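Local coordinates for ACYL carrier protein ACPA (PDB 2CGQ), which probably carries acyl intermediates as thioesters on a phosphopantetheine arm, at residues K61-Q64 with L65-L69; N84-T87 with V88-Y92. All blocks are in the same frame, centred on the assembly; numbering follows the deposited sequence. Where two conformers were deposited one is given.

Interaction 1 of 2, residues K61-Q64 with L65-L69; sequences KLFQ and LITEL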
ATOM      1  N   LYS A  61      -1.631   6.055  -8.654  1.00 26.35           N
ATOM      2  CA  LYS A  61      -0.633   5.334  -7.881  1.00 27.82           C
ATOM      3  C   LYS A  61      -1.308   4.453  -6.837  1.00 27.04           C
ATOM      4  O   LYS A  61      -0.795   3.398  -6.459  1.00 25.94           O
ATOM      5  CB  LYS A  61       0.405   6.284  -7.247  1.00 28.54           C
ATOM      6  CG  LYS A  61       1.323   6.966  -8.331  1.00 31.02           C
ATOM      7  CD  LYS A  61       2.273   8.018  -7.700  1.00 33.10           C
ATOM      8  CE  LYS A  61       2.718   8.963  -8.776  1.00 37.29           C
ATOM      9  NZ  LYS A  61       3.961   9.812  -8.550  1.00 40.56           N
ATOM     10  N   LEU A  62      -2.470   4.869  -6.360  1.00 27.66           N
ATOM     11  CA  LEU A  62      -3.208   4.001  -5.433  1.00 27.34           C
ATOM     12  C   LEU A  62      -3.715   2.750  -6.145  1.00 26.25           C
ATOM     13  O   LEU A  62      -3.725   1.680  -5.551  1.00 26.88           O
ATOM     14  CB  LEU A  62      -4.395   4.712  -4.839  1.00 28.48           C
ATOM     15  CG  LEU A  62      -3.993   5.812  -3.874  1.00 29.56           C
ATOM     16  CD1 LEU A  62      -5.187   6.754  -3.626  1.00 34.21           C
ATOM     17  CD2 LEU A  62      -3.384   5.243  -2.630  1.00 31.99           C
ATOM     18  N   PHE A  63      -4.174   2.895  -7.397  1.00 26.50           N
ATOM     19  CA  PHE A  63      -4.581   1.746  -8.193  1.00 25.92           C
ATOM     20  C   PHE A  63      -3.408   0.807  -8.398  1.00 24.82           C
ATOM     21  O   PHE A  63      -3.528  -0.399  -8.323  1.00 23.51           O
ATOM     22  CB  PHE A  63      -5.135   2.210  -9.556  1.00 26.92           C
ATOM     23  CG  PHE A  63      -5.525   1.101 -10.460  1.00 26.53           C
ATOM     24  CD1 PHE A  63      -6.745   0.438 -10.287  1.00 29.62           C
ATOM     25  CD2 PHE A  63      -4.660   0.647 -11.443  1.00 27.51           C
ATOM     26  CE1 PHE A  63      -7.119  -0.583 -11.124  1.00 29.36           C
ATOM     27  CE2 PHE A  63      -5.024  -0.435 -12.269  1.00 30.67           C
ATOM     28  CZ  PHE A  63      -6.259  -1.030 -12.106  1.00 28.72           C
ATOM     29  N   GLN A  64      -2.234   1.381  -8.711  1.00 25.20           N
ATOM     30  CA  GLN A  64      -1.027   0.582  -8.842  1.00 25.05           C
ATOM     31  C   GLN A  64      -0.746  -0.153  -7.552  1.00 25.26           C
ATOM     32  O   GLN A  64      -0.385  -1.318  -7.572  1.00 24.41           O
ATOM     33  CB  GLN A  64       0.173   1.439  -9.192  1.00 26.10           C
ATOM     34  CG  GLN A  64       0.282   1.934 -10.583  1.00 26.38           C
ATOM     35  CD  GLN A  64       1.639   2.587 -10.795  1.00 23.77           C
ATOM     36  OE1 GLN A  64       1.790   3.738 -10.532  1.00 27.01           O
ATOM     37  NE2 GLN A  64       2.619   1.810 -11.264  1.00 28.90           N
ATOM     38  N   LEU A  65      -0.840   0.529  -6.419  1.00 25.36           N
ATOM     39  CA  LEU A  65      -0.540  -0.122  -5.155  1.00 25.42           C
ATOM     40  C   LEU A  65      -1.426  -1.326  -4.904  1.00 24.87           C
ATOM     41  O   LEU A  65      -0.929  -2.404  -4.559  1.00 25.08           O
ATOM     42  CB  LEU A  65      -0.627   0.848  -3.979  1.00 25.17           C
ATOM     43  CG  LEU A  65      -0.362   0.312  -2.622  1.00 25.63           C
ATOM     44  CD1 LEU A  65       1.038  -0.171  -2.463  1.00 29.09           C
ATOM     45  CD2 LEU A  65      -0.624   1.452  -1.628  1.00 27.42           C
ATOM     46  N   ILE A  66      -2.721  -1.146  -5.053  1.00 25.30           N
ATOM     47  CA  ILE A  66      -3.670  -2.259  -4.782  1.00 26.32           C
ATOM     48  C   ILE A  66      -3.391  -3.455  -5.713  1.00 25.00           C
ATOM     49  O   ILE A  66      -3.237  -4.587  -5.294  1.00 24.88           O
ATOM     50  CB  ILE A  66      -5.128  -1.807  -4.882  1.00 27.55           C
ATOM     51  CG1 ILE A  66      -5.436  -0.673  -3.837  1.00 28.85           C
ATOM     52  CG2 ILE A  66      -6.064  -2.983  -4.666  1.00 27.07           C
ATOM     53  CD1 ILE A  66      -5.060  -0.990  -2.381  1.00 31.46           C
ATOM     54  N   THR A  67      -3.297  -3.196  -6.998  1.00 25.58           N
ATOM     55  CA  THR A  67      -3.119  -4.238  -7.974  1.00 26.07           C
ATOM     56  C   THR A  67      -1.723  -4.907  -7.844  1.00 25.61           C
ATOM     57  O   THR A  67      -1.597  -6.151  -7.939  1.00 25.60           O
ATOM     58  CB  THR A  67      -3.436  -3.727  -9.387  1.00 26.42           C
ATOM     59  OG1 THR A  67      -2.552  -2.652  -9.760  1.00 24.60           O
ATOM     60  CG2 THR A  67      -4.904  -3.284  -9.510  1.00 28.13           C
ATOM     61  N   GLU A  68      -0.656  -4.094  -7.667  1.00 25.52           N
ATOM     62  CA  GLU A  68       0.673  -4.672  -7.390  1.00 25.65           C
ATOM     63  C   GLU A  68       0.663  -5.633  -6.191  1.00 25.12           C
ATOM     64  O   GLU A  68       1.301  -6.693  -6.234  1.00 24.52           O
ATOM     65  CB  GLU A  68       1.758  -3.590  -7.247  0.65 25.27           C
ATOM     66  CG  GLU A  68       3.190  -4.132  -7.299  0.65 27.03           C
ATOM     67  CD  GLU A  68       4.259  -3.130  -7.772  0.65 27.16           C
ATOM     68  OE1 GLU A  68       5.455  -3.331  -7.435  0.65 30.61           O
ATOM     69  OE2 GLU A  68       3.902  -2.169  -8.494  0.65 25.40           O
ATOM     70  N   LEU A  69       0.043  -5.237  -5.087  1.00 25.97           N
ATOM     71  CA  LEU A  69      -0.040  -6.084  -3.919  1.00 25.55           C
ATOM     72  C   LEU A  69      -0.884  -7.323  -4.151  1.00 25.60           C
ATOM     73  O   LEU A  69      -0.490  -8.442  -3.759  1.00 25.17           O
ATOM     74  CB  LEU A  69      -0.611  -5.306  -2.738  1.00 26.91           C
ATOM     75  CG  LEU A  69       0.281  -4.170  -2.207  1.00 27.89           C
ATOM     76  CD1 LEU A  69      -0.501  -3.431  -1.140  1.00 31.28           C
ATOM     77  CD2 LEU A  69       1.536  -4.686  -1.695  1.00 29.24           C
TER
HETATM   78  O   HOH W   1       2.148  -1.092 -10.894  1.00 31.67           O
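Thr-67 leans back over the preceding turn of helix 59-73 and meets Phe-63 with both branches of its side chain. Its CB lies 3.5 Å from Phe-63 O. From there OG1, placed between the backbone N and the carbonyl carbon (chi1 61°), donates a 2.8 Å hydrogen bond to Phe-63 O, the familiar bond of a helical threonine to the carbonyl four residues back. The same oxygen accepts the helical bond from Thr-67 N at 3.1 Å, and the two donors reach it from opposite faces of the carbonyl plane. The other branch, CG2, makes a CH-pi contact over one face of the Phe-63 ring, displaced toward the rim and nearest CZ, 3.9 Å from the centroid and 18° off the ring normal. On another side of this helix of the acyl-carrier fold, a water accepts from Gln-64 NE2 at 3.0 Å and donates to Glu-68 OE2 at 3.2 Å. The stronger partner of Glu-68 is Arg-37 of helix 27-39, in a salt bridge through OE1. With its hydroxyl donated to a carbonyl one turn back, Thr-67 offers the aromatic ring a methyl, so a polar residue serves an apolar contact on the helix surface.

Interaction 2 of 2, residues N84-T87 with V88-Y92; sequences NIKT and VGDVY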
ATOM      1  N   ASN A  84     -11.303   2.605   1.398  1.00 29.52           N
ATOM      2  CA  ASN A  84     -11.182   2.984   2.789  1.00 29.52           C
ATOM      3  C   ASN A  84      -9.732   3.054   3.272  1.00 30.07           C
ATOM      4  O   ASN A  84      -9.514   3.486   4.372  1.00 29.60           O
ATOM      5  CB  ASN A  84     -11.939   1.990   3.670  1.00 29.39           C
ATOM      6  CG  ASN A  84     -13.440   2.134   3.561  1.00 33.48           C
ATOM      7  OD1 ASN A  84     -13.927   3.178   3.144  1.00 37.64           O
ATOM      8  ND2 ASN A  84     -14.189   1.080   3.928  1.00 31.68           N
ATOM      9  N   ILE A  85      -8.755   2.612   2.475  1.00 29.68           N
ATOM     10  CA  ILE A  85      -7.347   2.683   2.867  1.00 30.21           C
ATOM     11  C   ILE A  85      -6.877   4.131   2.861  1.00 31.77           C
ATOM     12  O   ILE A  85      -6.966   4.818   1.823  1.00 32.17           O
ATOM     13  CB  ILE A  85      -6.476   1.828   1.948  1.00 29.98           C
ATOM     14  CG1 ILE A  85      -6.673   0.371   2.302  1.00 28.60           C
ATOM     15  CG2 ILE A  85      -5.007   2.262   2.047  1.00 31.24           C
ATOM     16  CD1 ILE A  85      -6.070  -0.540   1.327  1.00 32.39           C
ATOM     17  N   LYS A  86      -6.369   4.595   4.003  1.00 30.34           N
ATOM     18  CA  LYS A  86      -5.925   5.969   4.111  1.00 29.46           C
ATOM     19  C   LYS A  86      -4.429   6.079   4.451  1.00 28.61           C
ATOM     20  O   LYS A  86      -3.765   6.976   3.959  1.00 27.59           O
ATOM     21  CB  LYS A  86      -6.691   6.715   5.183  1.00 31.23           C
ATOM     22  CG  LYS A  86      -8.172   6.900   4.920  1.00 36.85           C
ATOM     23  CD  LYS A  86      -8.408   7.704   3.690  1.00 41.41           C
ATOM     24  CE  LYS A  86      -9.749   8.413   3.828  1.00 45.74           C
ATOM     25  NZ  LYS A  86     -10.841   7.419   3.979  1.00 46.70           N
ATOM     26  N   THR A  87      -3.968   5.224   5.368  1.00 27.75           N
ATOM     27  CA  THR A  87      -2.589   5.217   5.807  1.00 26.51           C
ATOM     28  C   THR A  87      -1.826   3.995   5.364  1.00 26.45           C
ATOM     29  O   THR A  87      -2.418   2.969   5.038  1.00 25.45           O
ATOM     30  CB  THR A  87      -2.502   5.304   7.332  1.00 24.27           C
ATOM     31  OG1 THR A  87      -3.106   4.159   7.925  1.00 24.57           O
ATOM     32  CG2 THR A  87      -3.206   6.546   7.828  1.00 26.80           C
ATOM     33  N   VAL A  88      -0.511   4.085   5.474  1.00 24.78           N
ATOM     34  CA  VAL A  88       0.352   2.919   5.268  1.00 25.25           C
ATOM     35  C   VAL A  88      -0.125   1.754   6.175  1.00 25.58           C
ATOM     36  O   VAL A  88      -0.201   0.605   5.725  1.00 25.46           O
ATOM     37  CB  VAL A  88       1.807   3.271   5.530  1.00 24.10           C
ATOM     38  CG1 VAL A  88       2.693   1.991   5.624  1.00 23.58           C
ATOM     39  CG2 VAL A  88       2.360   4.255   4.460  1.00 25.54           C
ATOM     40  N   GLY A  89      -0.423   2.027   7.441  1.00 26.13           N
ATOM     41  CA  GLY A  89      -0.885   0.987   8.326  1.00 25.29           C
ATOM     42  C   GLY A  89      -2.094   0.229   7.823  1.00 25.12           C
ATOM     43  O   GLY A  89      -2.196  -0.974   8.022  1.00 25.32           O
ATOM     44  N   ASP A  90      -3.008   0.938   7.178  1.00 25.12           N
ATOM     45  CA  ASP A  90      -4.270   0.355   6.625  1.00 26.74           C
ATOM     46  C   ASP A  90      -3.883  -0.640   5.497  1.00 26.79           C
ATOM     47  O   ASP A  90      -4.456  -1.732   5.356  1.00 25.92           O
ATOM     48  CB  ASP A  90      -5.144   1.430   6.001  1.00 27.22           C
ATOM     49  CG  ASP A  90      -5.741   2.406   6.997  1.00 25.99           C
ATOM     50  OD1 ASP A  90      -5.856   2.087   8.212  1.00 27.06           O
ATOM     51  OD2 ASP A  90      -6.130   3.487   6.506  1.00 25.82           O
ATOM     52  N   VAL A  91      -2.862  -0.263   4.730  1.00 27.11           N
ATOM     53  CA  VAL A  91      -2.294  -1.168   3.705  1.00 27.27           C
ATOM     54  C   VAL A  91      -1.731  -2.447   4.363  1.00 27.77           C
ATOM     55  O   VAL A  91      -2.023  -3.585   3.925  1.00 28.40           O
ATOM     56  CB  VAL A  91      -1.188  -0.484   2.888  1.00 26.34           C
ATOM     57  CG1 VAL A  91      -0.675  -1.443   1.789  1.00 28.43           C
ATOM     58  CG2 VAL A  91      -1.671   0.767   2.208  1.00 26.87           C
ATOM     59  N   TYR A  92      -0.949  -2.302   5.455  1.00 26.99           N
ATOM     60  CA  TYR A  92      -0.437  -3.473   6.171  1.00 28.02           C
ATOM     61  C   TYR A  92      -1.541  -4.391   6.634  1.00 29.11           C
ATOM     62  O   TYR A  92      -1.457  -5.580   6.491  1.00 29.22           O
ATOM     63  CB  TYR A  92       0.422  -3.060   7.381  1.00 26.98           C
ATOM     64  CG  TYR A  92       1.650  -2.231   7.132  1.00 26.33           C
ATOM     65  CD1 TYR A  92       2.287  -2.155   5.918  1.00 25.26           C
ATOM     66  CD2 TYR A  92       2.292  -1.605   8.214  1.00 27.97           C
ATOM     67  CE1 TYR A  92       3.482  -1.415   5.764  1.00 26.73           C
ATOM     68  CE2 TYR A  92       3.467  -0.891   8.071  1.00 28.59           C
ATOM     69  CZ  TYR A  92       4.071  -0.792   6.880  1.00 28.94           C
ATOM     70  OH  TYR A  92       5.215  -0.028   6.827  1.00 28.08           O
TER
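A capping box formed by Thr-87 and Asp-90 starts helix 88-96, with Thr-87 as the N-cap residue after the loop that follows helix 79-84. Asp-90 points its side chain back at the loop, and one oxygen, OD2, grips two successive backbone amides. Lys-86 N comes to OD2 at 2.7 Å along the anti lone pair, whereas Thr-87 N, 3.0 Å from OD2, arrives from above the carboxylate plane, 54° out of it. In the reciprocal half of the box, Asp-90 N is shared weakly between Thr-87 OG1, at 3.3 Å, and Thr-87 O; a chi1 of 63° turns the hydroxyl toward that first turn of the helix. The box thus supplies a first-turn amide with an acceptor, and the carboxylate near the N-terminus would probably be favoured by the helix dipole. Thr-87 O also receives Val-91 N in its carbonyl plane at 3.3 Å. Beneath the polar cap, Ile-85 CG2 meets Val-91 CG2 at 3.7 Å, the two side chains crossing at about a right angle, while Asp-90 CB lies 4.0 Å from the same Ile-85 methyl. Backbone bonds between Lys-86 and Leu-51 and between Val-88 and Gln-49 tie this start to the long loop after helix 27-39.

Overall arrangement
Interaction 1 lies within helix 59-73 and interaction 2 at the start of helix 88-96, on opposite sides of the chain's centre with their own centres about 12 Å apart. Their apolar faces meet in the interior of the small helical bundle: Leu-69 CD1 packs on Val-91 CG1 at 3.5 Å, Ile-66 CD1 on Ile-85 CD1 at 3.9 Å and Leu-65 CD2 on Val-91 CG2 at 4.0 Å. Val-91 thus touches two residues of helix 59-73, while Ile-85 extends the interface into the loop before the cap. Helix 27-39 borders both, through Ile-38 at 61-69 and Ile-31 at 84-92. In acyl carrier proteins such an interior can receive the acyl chain, a role that remains an inference here.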